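Local structure of CBS domain-containing protein (Thermoplasma acidophilum DSM 1728, 1PVM) at residues Y100-G105 with L140-T145; H150-C155 with F173-P178. The protein is of unknown function but pairs two CBS domains with a metal-binding zinc-ribbon-like domain that can hold iron. All coordinates share one frame; numbering follows the deposited sequence.

How the interactions relate
Interaction 1 and interaction 2 follow one another along the chain: the first closes at Thr145, and His150 opens the second. Interaction 1 joins two helices on the CBS side of the protein, 100-105 at the end of helix 94-104 and 140-145 at the end of helix 133-145. Interaction 2 is the metal site itself, where 150-155 and 173-178 supply three of the four cysteines around a mercury ion. Their centres lie 22 Å apart and their nearest atoms about 8 Å, without touching. Tyr148, in the short connection between them, bridges part of that gap: it packs against Asn104 of interaction 1 and meets the ring of His150 edge-to-face in interaction 2.

Interaction 1. Residues Y100-G105 with L140-T145; sequences YLSENG and LLSHRT
Gly105 and His143 bring the two backbones to 4.0 Å, CA to CA, where helix 94-104 ends against the last turns of helix 133-145. The chain leaves the first helix in a Schellman motif, with Gly105 at positive phi (66°). Gly105 CA lies 3.4 Å from Ser142 O, so the turn passes close against the second helix. The turn offers Gly105 O to the other helix, and His143 ND1 donates to it over 2.8 Å. The bond is nearly straight (165°) and lies close to the imidazole plane; with CG anti to its backbone N (chi1 -180°), the ring presents its ND1 edge to the turn. An alanine in place of His143 has no imidazole, which would probably leave Gly105 O without that donor and the turn less firmly tied to the second helix. Ser102, a turn before Gly105, and Ser142, next to His143, bring their hydroxyls together, OG to OG at 2.7 Å. Ser102 OG also hydrogen-bonds to Asp138, one turn before Ser142, and Lys146 NZ bonds to Ser102 O. Leu101 packs on Cys109 of strand 108-112 and on Leu127 of helix 124-127, while Leu140 packs on Thr125 of the second subunit.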
# COMPACT_ATOMS: atom_id res chain seq x y z
N TYR B 100 -7.52 13.76 -11.64
CA TYR B 100 -6.06 13.72 -11.78
C TYR B 100 -5.50 12.42 -11.21
O TYR B 100 -4.69 11.76 -11.85
CB TYR B 100 -5.41 14.90 -11.05
CG TYR B 100 -3.90 14.85 -11.08
CD1 TYR B 100 -3.18 15.20 -12.23
CD2 TYR B 100 -3.18 14.40 -9.97
CE1 TYR B 100 -1.78 15.11 -12.27
CE2 TYR B 100 -1.79 14.31 -10.00
CZ TYR B 100 -1.10 14.66 -11.15
OH TYR B 100 0.28 14.56 -11.16
N LEU B 101 -5.94 12.07 -10.01
CA LEU B 101 -5.46 10.84 -9.40
C LEU B 101 -5.83 9.62 -10.23
O LEU B 101 -4.99 8.78 -10.52
CB LEU B 101 -6.03 10.70 -7.98
CG LEU B 101 -5.61 11.76 -6.95
CD1 LEU B 101 -6.34 11.50 -5.64
CD2 LEU B 101 -4.10 11.72 -6.74
N SER B 102 -7.10 9.54 -10.63
CA SER B 102 -7.58 8.41 -11.43
C SER B 102 -6.85 8.26 -12.77
O SER B 102 -6.50 7.15 -13.19
CB SER B 102 -9.09 8.57 -11.68
OG SER B 102 -9.60 7.45 -12.39
N GLU B 103 -6.61 9.39 -13.43
CA GLU B 103 -5.91 9.43 -14.71
C GLU B 103 -4.49 8.85 -14.60
O GLU B 103 -3.97 8.24 -15.54
CB GLU B 103 -5.85 10.89 -15.20
CG GLU B 103 -4.83 11.20 -16.29
CD GLU B 103 -5.07 10.45 -17.59
OE1 GLU B 103 -6.23 10.06 -17.86
OE2 GLU B 103 -4.10 10.28 -18.37
N ASN B 104 -3.88 9.02 -13.43
CA ASN B 104 -2.52 8.56 -13.17
C ASN B 104 -2.40 7.30 -12.31
O ASN B 104 -1.29 6.88 -11.99
CB ASN B 104 -1.72 9.70 -12.53
CG ASN B 104 -1.46 10.83 -13.50
OD1 ASN B 104 -0.59 10.73 -14.36
ND2 ASN B 104 -2.21 11.92 -13.37
N GLY B 105 -3.53 6.71 -11.95
CA GLY B 105 -3.51 5.52 -11.11
C GLY B 105 -2.97 5.78 -9.71
O GLY B 105 -2.47 4.87 -9.05
N LEU B 140 -10.17 3.98 -6.84
CA LEU B 140 -9.73 2.67 -6.36
C LEU B 140 -9.42 1.71 -7.50
O LEU B 140 -8.39 1.02 -7.48
CB LEU B 140 -10.78 2.06 -5.42
CG LEU B 140 -10.92 2.74 -4.06
CD1 LEU B 140 -12.14 2.21 -3.34
CD2 LEU B 140 -9.65 2.51 -3.24
N LEU B 141 -10.29 1.68 -8.51
CA LEU B 141 -10.07 0.80 -9.66
C LEU B 141 -8.88 1.25 -10.49
O LEU B 141 -8.08 0.44 -10.96
CB LEU B 141 -11.33 0.75 -10.53
CG LEU B 141 -12.52 -0.00 -9.92
CD1 LEU B 141 -13.72 0.09 -10.85
CD2 LEU B 141 -12.13 -1.46 -9.68
N SER B 142 -8.75 2.56 -10.67
CA SER B 142 -7.64 3.09 -11.45
C SER B 142 -6.30 2.86 -10.76
O SER B 142 -5.29 2.64 -11.42
CB SER B 142 -7.82 4.59 -11.71
OG SER B 142 -8.87 4.81 -12.63
N HIS B 143 -6.29 2.90 -9.43
CA HIS B 143 -5.05 2.68 -8.69
C HIS B 143 -4.59 1.23 -8.79
O HIS B 143 -3.39 0.95 -8.76
CB HIS B 143 -5.24 3.06 -7.22
CG HIS B 143 -4.01 2.87 -6.39
ND1 HIS B 143 -2.82 3.51 -6.67
CD2 HIS B 143 -3.78 2.12 -5.28
CE1 HIS B 143 -1.91 3.15 -5.78
NE2 HIS B 143 -2.47 2.31 -4.92
N ARG B 144 -5.54 0.31 -8.91
CA ARG B 144 -5.19 -1.10 -9.02
C ARG B 144 -4.67 -1.46 -10.41
O ARG B 144 -3.75 -2.26 -10.56
CB ARG B 144 -6.41 -1.97 -8.72
CG ARG B 144 -6.13 -3.47 -8.85
CD ARG B 144 -7.25 -4.30 -8.27
NE ARG B 144 -8.34 -4.56 -9.22
CZ ARG B 144 -8.21 -5.28 -10.32
NH1 ARG B 144 -7.03 -5.82 -10.64
NH2 ARG B 144 -9.25 -5.48 -11.11
N THR B 145 -5.26 -0.84 -11.43
CA THR B 145 -4.92 -1.14 -12.81
C THR B 145 -3.91 -0.27 -13.55
O THR B 145 -3.27 -0.73 -14.50
CB THR B 145 -6.21 -1.19 -13.64
OG1 THR B 145 -6.91 0.04 -13.49
CG2 THR B 145 -7.11 -2.32 -13.15

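Interaction 2. Residues H150-C155 with F173-P178; sequences HLCPKC and FRCSNP. With HG (mercury (II) ion), chain D.
Cys155 SG is gripped by the mercury ion at 2.6 Å and, among its hydrogen bonds, by Asn177 ND2 at 3.3 Å. This is the four-cysteine site of a zinc-ribbon-like domain, in which a CxxC pair, Cys152 and Cys155, faces Cys175 at the end of strand 170-175; Cys180 completes the set. Mercury occupies the site in this crystal, whereas Fe(2+) has been seen bound to the same four cysteines in this protein, and zinc binding is predicted. The bond from Asn177 is almost straight (167°), and the sulfur lies near the plane of the amide. Asn177 OD1 accepts from the backbone N of Ala179, so the amide is held at both ends and its rotation is fixed. The backbone adds further N-H donors: Asn177 N points at Cys175 SG over 3.2 Å, and Lys154 N makes a weak bond to Cys152 SG. Donors of this kind would be expected to draw off some of the negative charge that thiolates concentrate around a metal. Cys152 and Cys175 both carry SG anti to the backbone N (chi1 -179° in Cys152), reaching the ion from facing backbones whose CA atoms are 5.9 Å apart. Cys155 instead turns its SG back over its own backbone (chi1 69°), reaching the ion from the other arm of the CxxC pair. Next to the metal, the two extended cysteines also touch through their methylenes, Cys152 CB lying 4.0 Å from Cys175 CB.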
# COMPACT_ATOMS: atom_id res chain seq x y z
N HIS B 150 6.66 7.54 -15.00
CA HIS B 150 7.81 8.23 -14.42
C HIS B 150 8.66 8.81 -15.54
O HIS B 150 9.00 8.11 -16.49
CB HIS B 150 8.64 7.25 -13.59
CG HIS B 150 7.89 6.66 -12.43
ND1 HIS B 150 6.67 6.05 -12.57
CD2 HIS B 150 8.20 6.59 -11.12
CE1 HIS B 150 6.26 5.63 -11.39
NE2 HIS B 150 7.17 5.95 -10.49
N LEU B 151 9.00 10.09 -15.43
CA LEU B 151 9.79 10.74 -16.46
C LEU B 151 11.26 10.83 -16.10
O LEU B 151 11.63 10.94 -14.93
CB LEU B 151 9.22 12.14 -16.75
CG LEU B 151 7.74 12.14 -17.13
CD1 LEU B 151 7.31 13.55 -17.48
CD2 LEU B 151 7.49 11.20 -18.31
N CYS B 152 12.10 10.77 -17.14
CA CYS B 152 13.54 10.82 -17.00
C CYS B 152 14.06 12.12 -16.39
O CYS B 152 13.73 13.20 -16.86
CB CYS B 152 14.19 10.61 -18.36
SG CYS B 152 15.98 10.63 -18.30
N PRO B 153 14.90 12.02 -15.35
CA PRO B 153 15.45 13.22 -14.70
C PRO B 153 16.54 13.90 -15.53
O PRO B 153 16.91 15.04 -15.27
CB PRO B 153 15.98 12.68 -13.38
CG PRO B 153 16.46 11.33 -13.75
CD PRO B 153 15.35 10.80 -14.65
N LYS B 154 17.06 13.19 -16.53
CA LYS B 154 18.11 13.73 -17.39
C LYS B 154 17.58 14.64 -18.49
O LYS B 154 18.06 15.76 -18.66
CB LYS B 154 18.93 12.59 -18.01
CG LYS B 154 20.12 13.07 -18.84
CD LYS B 154 20.88 11.90 -19.43
CE LYS B 154 22.08 12.36 -20.23
NZ LYS B 154 22.84 11.20 -20.77
N CYS B 155 16.58 14.18 -19.24
CA CYS B 155 16.01 14.98 -20.32
C CYS B 155 14.64 15.53 -19.95
O CYS B 155 14.12 16.43 -20.61
CB CYS B 155 15.92 14.16 -21.61
SG CYS B 155 14.70 12.81 -21.58
N PHE B 173 15.87 1.13 -14.94
CA PHE B 173 14.73 1.73 -15.61
C PHE B 173 15.48 2.55 -16.64
O PHE B 173 16.40 3.29 -16.30
CB PHE B 173 13.90 2.62 -14.67
CG PHE B 173 12.81 1.87 -13.95
CD1 PHE B 173 13.07 1.23 -12.74
CD2 PHE B 173 11.54 1.77 -14.51
CE1 PHE B 173 12.08 0.48 -12.10
CE2 PHE B 173 10.54 1.02 -13.87
CZ PHE B 173 10.82 0.38 -12.67
N ARG B 174 15.09 2.39 -17.90
CA ARG B 174 15.76 3.08 -18.99
C ARG B 174 14.87 4.10 -19.67
O ARG B 174 13.69 3.85 -19.91
CB ARG B 174 16.21 2.03 -20.02
CG ARG B 174 16.86 2.56 -21.28
CD ARG B 174 17.19 1.39 -22.20
NE ARG B 174 18.00 0.40 -21.50
CZ ARG B 174 18.04 -0.90 -21.80
NH1 ARG B 174 17.31 -1.38 -22.80
NH2 ARG B 174 18.81 -1.72 -21.10
N CYS B 175 15.43 5.27 -19.97
CA CYS B 175 14.67 6.31 -20.63
C CYS B 175 14.28 5.89 -22.05
O CYS B 175 15.09 5.32 -22.79
CB CYS B 175 15.50 7.59 -20.70
SG CYS B 175 14.66 8.90 -21.60
N SER B 176 13.03 6.17 -22.42
CA SER B 176 12.53 5.81 -23.74
C SER B 176 12.84 6.87 -24.80
O SER B 176 12.52 6.68 -25.97
CB SER B 176 11.02 5.58 -23.68
OG SER B 176 10.36 6.80 -23.40
N ASN B 177 13.44 7.98 -24.39
CA ASN B 177 13.78 9.05 -25.32
C ASN B 177 14.95 8.57 -26.20
O ASN B 177 16.05 8.30 -25.70
CB ASN B 177 14.18 10.31 -24.56
CG ASN B 177 14.49 11.49 -25.47
OD1 ASN B 177 14.63 11.34 -26.68
ND2 ASN B 177 14.60 12.68 -24.88
N PRO B 178 14.73 8.46 -27.52
CA PRO B 178 15.77 8.02 -28.46
C PRO B 178 17.03 8.87 -28.38
O PRO B 178 18.15 8.35 -28.40
CB PRO B 178 15.08 8.14 -29.82
CG PRO B 178 13.65 7.87 -29.49
CD PRO B 178 13.45 8.68 -28.23
HG HG D . 16.19 10.80 -20.80